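Local atomic coordinates of Beta/gama crystallin family protein (Methanosarcina acetivorans, PDB entry 3HZ2), a protein that binds calcium ions through a betagamma-crystallin domain built of paired Greek key motifs, its wider cellular role being unspecified. Residues Ile6-His10 with Val11-Gly15. Numbering follows the deposited sequence.
With CA (calcium ion), chain E.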
ATOM      1  N   ILE A   6       6.685   0.656   1.561  1.00  9.78           N
ATOM      2  CA  ILE A   6       7.058   0.539   0.162  1.00  8.85           C
ATOM      3  C   ILE A   6       6.023  -0.352  -0.515  1.00  9.36           C
ATOM      4  O   ILE A   6       5.733  -1.457  -0.052  1.00  8.88           O
ATOM      5  CB  ILE A   6       8.463  -0.082  -0.018  1.00  9.59           C
ATOM      6  CG1 ILE A   6       9.472   0.627   0.890  1.00 10.27           C
ATOM      7  CG2 ILE A   6       8.906   0.069  -1.475  1.00  8.71           C
ATOM      8  CD1 ILE A   6      10.894   0.118   0.753  1.00 12.41           C
ATOM      9  N   VAL A   7       5.448   0.149  -1.600  1.00  9.42           N
ATOM     10  CA  VAL A   7       4.439  -0.594  -2.341  1.00  8.64           C
ATOM     11  C   VAL A   7       5.032  -1.041  -3.670  1.00  8.59           C
ATOM     12  O   VAL A   7       5.863  -0.344  -4.256  1.00  7.51           O
ATOM     13  CB  VAL A   7       3.185   0.271  -2.590  1.00  9.17           C
ATOM     14  CG1 VAL A   7       2.501   0.573  -1.261  1.00  8.25           C
ATOM     15  CG2 VAL A   7       3.572   1.575  -3.292  1.00 10.17           C
ATOM     16  N   TYR A   8       4.606  -2.206  -4.143  1.00  9.25           N
ATOM     17  CA  TYR A   8       5.133  -2.746  -5.389  1.00  8.20           C
ATOM     18  C   TYR A   8       4.065  -3.154  -6.383  1.00  8.92           C
ATOM     19  O   TYR A   8       2.982  -3.609  -6.007  1.00  5.85           O
ATOM     20  CB  TYR A   8       6.017  -3.956  -5.105  1.00  8.47           C
ATOM     21  CG  TYR A   8       7.122  -3.695  -4.116  1.00  9.31           C
ATOM     22  CD1 TYR A   8       6.860  -3.633  -2.747  1.00  8.99           C
ATOM     23  CD2 TYR A   8       8.438  -3.527  -4.545  1.00  8.67           C
ATOM     24  CE1 TYR A   8       7.882  -3.415  -1.828  1.00 10.37           C
ATOM     25  CE2 TYR A   8       9.469  -3.310  -3.635  1.00 12.10           C
ATOM     26  CZ  TYR A   8       9.185  -3.256  -2.279  1.00 11.05           C
ATOM     27  OH  TYR A   8      10.208  -3.058  -1.376  1.00 10.65           O
ATOM     28  N   GLU A   9       4.404  -3.006  -7.659  1.00  9.16           N
ATOM     29  CA  GLU A   9       3.511  -3.345  -8.753  1.00  9.60           C
ATOM     30  C   GLU A   9       3.184  -4.837  -8.813  1.00 10.01           C
ATOM     31  O   GLU A   9       2.031  -5.206  -8.936  1.00  8.38           O
ATOM     32  CB  GLU A   9       4.136  -2.901 -10.081  1.00  9.94           C
ATOM     33  CG  GLU A   9       3.247  -3.115 -11.296  1.00 12.41           C
ATOM     34  CD  GLU A   9       3.911  -2.674 -12.591  1.00 13.03           C
ATOM     35  OE1 GLU A   9       3.248  -2.730 -13.646  1.00 14.94           O
ATOM     36  OE2 GLU A   9       5.096  -2.278 -12.556  1.00 11.31           O
ATOM     37  N   HIS A  10       4.186  -5.702  -8.718  1.00  9.36           N
ATOM     38  CA  HIS A  10       3.922  -7.136  -8.797  1.00  9.60           C
ATOM     39  C   HIS A  10       4.069  -7.837  -7.457  1.00  9.71           C
ATOM     40  O   HIS A  10       4.658  -7.295  -6.518  1.00  9.48           O
ATOM     41  CB  HIS A  10       4.874  -7.810  -9.794  1.00 10.80           C
ATOM     42  CG  HIS A  10       4.971  -7.119 -11.118  1.00 13.42           C
ATOM     43  ND1 HIS A  10       3.867  -6.681 -11.817  1.00 13.54           N
ATOM     44  CD2 HIS A  10       6.046  -6.822 -11.888  1.00 13.46           C
ATOM     45  CE1 HIS A  10       4.256  -6.144 -12.960  1.00 13.18           C
ATOM     46  NE2 HIS A  10       5.573  -6.217 -13.028  1.00 13.60           N
ATOM     47  N   VAL A  11       3.536  -9.054  -7.373  1.00  8.93           N
ATOM     48  CA  VAL A  11       3.662  -9.831  -6.153  1.00  9.57           C
ATOM     49  C   VAL A  11       5.152 -10.108  -5.987  1.00  8.77           C
ATOM     50  O   VAL A  11       5.924  -9.992  -6.943  1.00  7.45           O
ATOM     51  CB  VAL A  11       2.894 -11.174  -6.233  1.00  9.66           C
ATOM     52  CG1 VAL A  11       1.395 -10.911  -6.319  1.00 10.72           C
ATOM     53  CG2 VAL A  11       3.375 -11.981  -7.425  1.00 12.09           C
ATOM     54  N   ASN A  12       5.547 -10.480  -4.777  1.00 10.74           N
ATOM     55  CA  ASN A  12       6.945 -10.740  -4.464  1.00 10.51           C
ATOM     56  C   ASN A  12       7.843  -9.535  -4.701  1.00  9.58           C
ATOM     57  O   ASN A  12       9.006  -9.663  -5.090  1.00  8.34           O
ATOM     58  CB  ASN A  12       7.468 -11.966  -5.218  1.00 12.13           C
ATOM     59  CG  ASN A  12       7.454 -13.213  -4.355  1.00 14.95           C
ATOM     60  OD1 ASN A  12       7.305 -13.124  -3.134  1.00 16.51           O
ATOM     61  ND2 ASN A  12       7.618 -14.376  -4.972  1.00 14.86           N
ATOM     62  N   PHE A  13       7.272  -8.357  -4.474  1.00  8.97           N
ATOM     63  CA  PHE A  13       7.987  -7.095  -4.574  1.00  7.83           C
ATOM     64  C   PHE A  13       8.616  -6.764  -5.925  1.00  7.55           C
ATOM     65  O   PHE A  13       9.703  -6.188  -5.983  1.00 10.02           O
ATOM     66  CB  PHE A  13       9.047  -7.067  -3.470  1.00  7.85           C
ATOM     67  CG  PHE A  13       8.571  -7.667  -2.173  1.00 10.19           C
ATOM     68  CD1 PHE A  13       9.119  -8.855  -1.698  1.00  8.45           C
ATOM     69  CD2 PHE A  13       7.533  -7.071  -1.457  1.00  8.00           C
ATOM     70  CE1 PHE A  13       8.644  -9.445  -0.529  1.00  9.82           C
ATOM     71  CE2 PHE A  13       7.048  -7.650  -0.286  1.00  8.84           C
ATOM     72  CZ  PHE A  13       7.603  -8.842   0.181  1.00 10.70           C
ATOM     73  N   GLY A  14       7.917  -7.099  -7.006  1.00  8.88           N
ATOM     74  CA  GLY A  14       8.436  -6.821  -8.333  1.00  9.50           C
ATOM     75  C   GLY A  14       7.802  -5.615  -8.998  1.00  9.07           C
ATOM     76  O   GLY A  14       6.865  -5.015  -8.461  1.00  8.53           O
ATOM     77  N   GLY A  15       8.326  -5.257 -10.169  1.00 10.00           N
ATOM     78  CA  GLY A  15       7.807  -4.126 -10.920  1.00  9.05           C
ATOM     79  C   GLY A  15       8.090  -2.757 -10.332  1.00 10.05           C
ATOM     80  O   GLY A  15       9.016  -2.580  -9.538  1.00  9.64           O
TER
HETATM   81 CA    CA E 101      -0.252  -5.737  -9.830  1.00  9.26          CA
HETATM   82  O   HOH W   1       1.304  -7.039 -11.582  1.00 16.06           O
HETATM   83  O   HOH W   2      -1.217  -8.221 -10.129  1.00 13.92           O
HETATM   84  O   HOH W   3      -0.609  -4.385 -11.991  1.00  8.33           O
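The amide of H10 gives its hydrogen to the carbonyl of G14, with N to O at 2.8 Å; the N-H...O line is almost straight, but the donor comes from above the carbonyl plane, 55° out of it. A weak return bond runs from G14 N to H10 O. Just before this pair, the carbonyl O of E9 binds a calcium ion at 2.5 Å; K34, S36 and N76 complete the protein share of the site, and three waters fill in. One of these waters lies in the plane of the H10 imidazole, 2.6 Å from ND1, so the ring reaches the metal at second hand. The carboxylate of E9 turns elsewhere: CG is anti to the backbone N (chi1 -176°) and the extended chain beyond it carries OE2 to the amide of K16, against G15 CA. H10 CD2 rests 3.3 Å from G15 N. Further out, CB of F13 sits over the centre of the Y8 ring in a CH-pi contact, and the F13 ring directs its edge at that same face, a T-shaped pair with planes at 68°. E9 and H10 both face G14, which fits a classic beta bulge, though only the H10 amide bonds well to its carbonyl, here in the folded hairpin of a betagamma-crystallin Greek key, beside its calcium site.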